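Local atomic coordinates of AAA ATPase, central region (Enterococcus faecium, PDB entry 2QW6), a protein that is the C-terminal domain of an AAA-family ATPase of the MgsA type and probably mediates assembly into tetramers, while ATP would be handled by the preceding ATPase region. Residues S19-S24 with R51-I56; A32-L37 with V94-C99. One frame throughout, in Å; residues are numbered along the deposited sequence.

Overall arrangement
Interaction 1 (19-24 with 51-56) and interaction 2 (32-37 with 94-99) illustrate how an all-helical domain is built from helices that are distant in sequence, with the two pairs interleaved along the chain. Their centres lie about 9 Å apart, each about 6 Å from the centre of the chain. Helix 17-26 packs on helix 30-43, so the contacts touch directly: Phe-21 CE1 comes within 3.3 Å of Ala-33 O, and Tyr-36 lies against Ala-20 and Ser-24. On the other flank, Leu-98 of helix 88-100 meets Leu-53 and Ile-56 of helix 46-59. Only interaction 1 has its segments touched by another subunit.

Interaction 1. Residues S19-S24 with R51-I56; sequences SAFQKS and RRLMVI
Helices 17-26 and 46-59 run roughly alongside each other here, their local axes 32° from parallel and 10.8 Å apart at closest approach, with Gln-22 and Ile-56 bringing their CA atoms nearest. Such a pair belongs to the helical bundle of the MgsA-type C-terminal domain, and it joins the first modelled helix to the third. Gln-22 is central to the contact. With CG anti to the backbone N and the chain extended beyond it, the methylenes of Gln-22 lie alongside Ile-56, running the opposite way, CG resting 3.6 Å from Ile-56 CG1 while Ile-56 CD1 reaches back over the CA and CB of Gln-22. The amide then arrives at the polar margin of the contact. There the chain of Arg-52, bent at both chi2 and chi3, crosses Gln-22 at about a right angle. The hydrogen bond from Arg-52 NH1 to Gln-22 OE1 is short, at 2.6 Å, but weak, with an N-H...O angle of 127°; OE1 sits at the guanidinium edge, near its plane, although the amide and guanidinium planes are 63° apart. Deeper in, Phe-21 and Leu-53 meet at about a right angle, and the leucine continues onto Leu-91 and Leu-98 of helix 88-100. The far side of helix 46-59 faces a second subunit, where Arg-51 forms a salt bridge with Glu-86 of that neighbouring chain. Leu-53 CD2 comes obliquely to the Phe-21 ring, 3.8 Å from its CZ.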
# COMPACT_ATOMS: atom_id res chain seq x y z
N SER D 19 -5.80 -1.86 25.63
CA SER D 19 -7.23 -2.15 25.46
C SER D 19 -8.11 -0.91 25.62
O SER D 19 -9.11 -0.77 24.91
CB SER D 19 -7.69 -3.22 26.43
OG SER D 19 -6.84 -4.35 26.29
N ALA D 20 -7.75 -0.01 26.53
CA ALA D 20 -8.53 1.21 26.76
C ALA D 20 -8.39 2.11 25.52
O ALA D 20 -9.37 2.73 25.07
CB ALA D 20 -8.04 1.90 28.02
N PHE D 21 -7.17 2.16 24.97
CA PHE D 21 -6.89 2.81 23.67
C PHE D 21 -7.82 2.26 22.56
O PHE D 21 -8.50 3.04 21.88
CB PHE D 21 -5.42 2.56 23.33
CG PHE D 21 -4.98 3.05 21.97
CD1 PHE D 21 -4.97 4.40 21.64
CD2 PHE D 21 -4.50 2.14 21.03
CE1 PHE D 21 -4.51 4.84 20.40
CE2 PHE D 21 -4.02 2.58 19.76
CZ PHE D 21 -4.02 3.91 19.46
N GLN D 22 -7.87 0.94 22.44
CA GLN D 22 -8.77 0.28 21.51
C GLN D 22 -10.25 0.68 21.70
O GLN D 22 -10.94 1.06 20.74
CB GLN D 22 -8.61 -1.24 21.59
CG GLN D 22 -9.54 -1.96 20.59
CD GLN D 22 -9.23 -3.45 20.43
OE1 GLN D 22 -8.64 -4.06 21.33
NE2 GLN D 22 -9.64 -4.04 19.28
N LYS D 23 -10.74 0.58 22.93
CA LYS D 23 -12.09 1.06 23.27
C LYS D 23 -12.36 2.50 22.86
O LYS D 23 -13.38 2.78 22.28
CB LYS D 23 -12.36 0.91 24.76
CG LYS D 23 -12.59 -0.52 25.24
CD LYS D 23 -12.85 -0.47 26.76
CE LYS D 23 -12.13 -1.58 27.55
NZ LYS D 23 -12.73 -2.93 27.30
N SER D 24 -11.45 3.42 23.16
CA SER D 24 -11.63 4.84 22.78
C SER D 24 -11.84 5.04 21.30
O SER D 24 -12.58 5.95 20.88
CB SER D 24 -10.40 5.66 23.14
OG SER D 24 -9.99 5.35 24.45
N ARG D 51 0.38 -3.50 15.83
CA ARG D 51 -0.49 -4.67 15.75
C ARG D 51 -1.94 -4.31 16.08
O ARG D 51 -2.84 -4.70 15.36
CB ARG D 51 -0.03 -5.82 16.65
CG ARG D 51 1.25 -6.55 16.22
CD ARG D 51 1.54 -7.75 17.19
NE ARG D 51 0.35 -8.61 17.40
CZ ARG D 51 0.14 -9.76 16.75
NH1 ARG D 51 1.04 -10.19 15.88
NH2 ARG D 51 -0.97 -10.48 16.97
N ARG D 52 -2.15 -3.57 17.17
CA ARG D 52 -3.49 -3.20 17.62
C ARG D 52 -4.24 -2.30 16.64
O ARG D 52 -5.45 -2.47 16.38
CB ARG D 52 -3.42 -2.53 19.01
CG ARG D 52 -4.70 -2.62 19.81
CD ARG D 52 -5.25 -4.03 19.86
NE ARG D 52 -4.66 -4.82 20.93
CZ ARG D 52 -5.21 -5.01 22.14
NH1 ARG D 52 -6.38 -4.47 22.46
NH2 ARG D 52 -4.57 -5.75 23.03
N LEU D 53 -3.52 -1.33 16.08
CA LEU D 53 -4.15 -0.47 15.08
C LEU D 53 -4.58 -1.26 13.85
O LEU D 53 -5.65 -1.01 13.31
CB LEU D 53 -3.25 0.72 14.70
CG LEU D 53 -3.15 1.83 15.74
CD1 LEU D 53 -2.09 2.86 15.25
CD2 LEU D 53 -4.52 2.52 16.01
N MET D 54 -3.80 -2.26 13.41
CA MET D 54 -4.22 -3.06 12.25
C MET D 54 -5.46 -3.89 12.59
O MET D 54 -6.43 -3.98 11.77
CB MET D 54 -3.07 -3.89 11.66
CG MET D 54 -2.12 -3.07 10.70
SD MET D 54 -0.68 -3.97 10.06
CE MET D 54 -0.05 -4.71 11.55
N VAL D 55 -5.47 -4.45 13.79
CA VAL D 55 -6.65 -5.23 14.23
C VAL D 55 -7.88 -4.29 14.32
O VAL D 55 -8.92 -4.60 13.75
CB VAL D 55 -6.41 -5.95 15.56
CG1 VAL D 55 -7.72 -6.60 16.10
CG2 VAL D 55 -5.30 -6.98 15.41
N ILE D 56 -7.74 -3.13 14.95
CA ILE D 56 -8.83 -2.13 15.01
C ILE D 56 -9.29 -1.66 13.62
O ILE D 56 -10.48 -1.67 13.30
CB ILE D 56 -8.39 -0.91 15.83
CG1 ILE D 56 -8.25 -1.25 17.31
CG2 ILE D 56 -9.38 0.26 15.67
CD1 ILE D 56 -7.43 -0.19 18.05

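Interaction 2. Residues A32-L37 with V94-C99; sequences AALHYL and VVVDLC
Ala-33 and Val-95 face each other where helices 30-43 and 88-100 pass nearly antiparallel, their local axes 154° apart in direction and separated by 9.9 Å. The tight part of the contact is here: Ala-33 CB stands 3.4 Å from Val-95 CG2, closer than usual for two methyl carbons, and the short alanine side chain is consistent with this close approach. Val-95 turns CG2 toward the alanine. Its chi1 of 32° is displaced from a staggered value, which suggests some strain, while the other branch, CG1, meets two leucine methyls on adjacent sides. Val-95 CG1 lies 3.6 Å from Leu-37 CD2 and 3.7 Å from Leu-34 CD2, each leucine side chain slanting across the valine. One residue thus inserts two methyl groups among Ala-33, Leu-34 and Leu-37, with no hydrogen bond between the segments. This apolar seam is part of the helical bundle of the MgsA-type C-terminal domain, joining its second helix to its last; Leu-37 extends the seam to Ile-49 of helix 46-59 and to Leu-91 and Ala-92 further back along helix 88-100. One turn on from Val-95, Cys-99 adds a lighter touch, its SG 3.9 Å from Ala-33 CB. SG is turned anti to its own carbonyl carbon (chi1 -79°), which lays the sulfur beside the alanine methyl. Packing is looser toward the partly exposed side, where Leu-34 and Val-96 meet at the margin. Between them the nearest atoms, Leu-34 CD1 and Val-96 CG2, remain 4.2 Å apart.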
# COMPACT_ATOMS: atom_id res chain seq x y z
N ALA D 32 -9.44 11.00 23.95
CA ALA D 32 -9.02 9.84 24.74
C ALA D 32 -8.00 9.00 23.99
O ALA D 32 -7.03 8.57 24.59
CB ALA D 32 -10.20 8.97 25.16
N ALA D 33 -8.23 8.75 22.70
CA ALA D 33 -7.36 7.87 21.92
C ALA D 33 -5.98 8.46 21.80
O ALA D 33 -5.01 7.75 21.95
CB ALA D 33 -7.95 7.61 20.56
N LEU D 34 -5.91 9.78 21.56
CA LEU D 34 -4.64 10.50 21.51
C LEU D 34 -4.00 10.66 22.87
O LEU D 34 -2.78 10.69 22.95
CB LEU D 34 -4.79 11.87 20.87
CG LEU D 34 -5.23 11.93 19.40
CD1 LEU D 34 -5.63 13.39 19.00
CD2 LEU D 34 -4.11 11.38 18.49
N HIS D 35 -4.80 10.77 23.93
CA HIS D 35 -4.27 10.70 25.30
C HIS D 35 -3.48 9.43 25.48
O HIS D 35 -2.34 9.48 25.89
CB HIS D 35 -5.40 10.76 26.36
CG HIS D 35 -4.95 10.34 27.73
ND1 HIS D 35 -4.24 11.17 28.57
CD2 HIS D 35 -5.11 9.17 28.40
CE1 HIS D 35 -3.96 10.52 29.69
NE2 HIS D 35 -4.50 9.32 29.62
N TYR D 36 -4.10 8.29 25.15
CA TYR D 36 -3.51 6.96 25.28
C TYR D 36 -2.34 6.70 24.34
O TYR D 36 -1.33 6.13 24.77
CB TYR D 36 -4.58 5.89 25.03
CG TYR D 36 -5.55 5.71 26.19
CD1 TYR D 36 -5.08 5.30 27.44
CD2 TYR D 36 -6.93 5.91 26.02
CE1 TYR D 36 -5.96 5.12 28.51
CE2 TYR D 36 -7.83 5.72 27.10
CZ TYR D 36 -7.33 5.34 28.33
OH TYR D 36 -8.17 5.14 29.39
N LEU D 37 -2.47 7.12 23.08
CA LEU D 37 -1.39 6.95 22.12
C LEU D 37 -0.10 7.59 22.64
O LEU D 37 0.94 6.94 22.64
CB LEU D 37 -1.74 7.54 20.74
CG LEU D 37 -0.62 7.52 19.70
CD1 LEU D 37 -0.34 6.09 19.21
CD2 LEU D 37 -1.00 8.41 18.53
N VAL D 94 -3.55 8.25 11.99
CA VAL D 94 -4.44 7.12 11.78
C VAL D 94 -5.43 6.94 12.91
O VAL D 94 -6.59 6.65 12.65
CB VAL D 94 -3.70 5.79 11.53
CG1 VAL D 94 -4.69 4.68 11.17
CG2 VAL D 94 -2.80 5.97 10.38
N VAL D 95 -4.97 7.12 14.16
CA VAL D 95 -5.92 7.07 15.27
C VAL D 95 -7.05 8.06 14.99
O VAL D 95 -8.21 7.70 15.16
CB VAL D 95 -5.29 7.25 16.70
CG1 VAL D 95 -4.13 8.10 16.69
CG2 VAL D 95 -6.30 7.82 17.65
N VAL D 96 -6.72 9.26 14.52
CA VAL D 96 -7.79 10.23 14.20
C VAL D 96 -8.67 9.71 13.06
O VAL D 96 -9.90 9.70 13.17
CB VAL D 96 -7.28 11.65 13.86
CG1 VAL D 96 -8.44 12.52 13.35
CG2 VAL D 96 -6.61 12.29 15.05
N ASP D 97 -8.02 9.26 11.99
CA ASP D 97 -8.74 8.72 10.83
C ASP D 97 -9.72 7.63 11.27
O ASP D 97 -10.88 7.66 10.90
CB ASP D 97 -7.74 8.25 9.77
CG ASP D 97 -8.40 7.65 8.51
OD1 ASP D 97 -9.58 7.99 8.19
OD2 ASP D 97 -7.70 6.85 7.81
N LEU D 98 -9.26 6.72 12.12
CA LEU D 98 -10.10 5.63 12.58
C LEU D 98 -11.20 6.08 13.53
O LEU D 98 -12.29 5.48 13.55
CB LEU D 98 -9.26 4.52 13.24
CG LEU D 98 -8.21 3.70 12.44
CD1 LEU D 98 -7.51 2.73 13.35
CD2 LEU D 98 -8.83 2.94 11.27
N CYS D 99 -10.91 7.09 14.35
CA CYS D 99 -11.92 7.66 15.28
C CYS D 99 -13.12 8.25 14.53
O CYS D 99 -14.26 7.90 14.81
CB CYS D 99 -11.29 8.72 16.19
SG CYS D 99 -10.39 8.02 17.54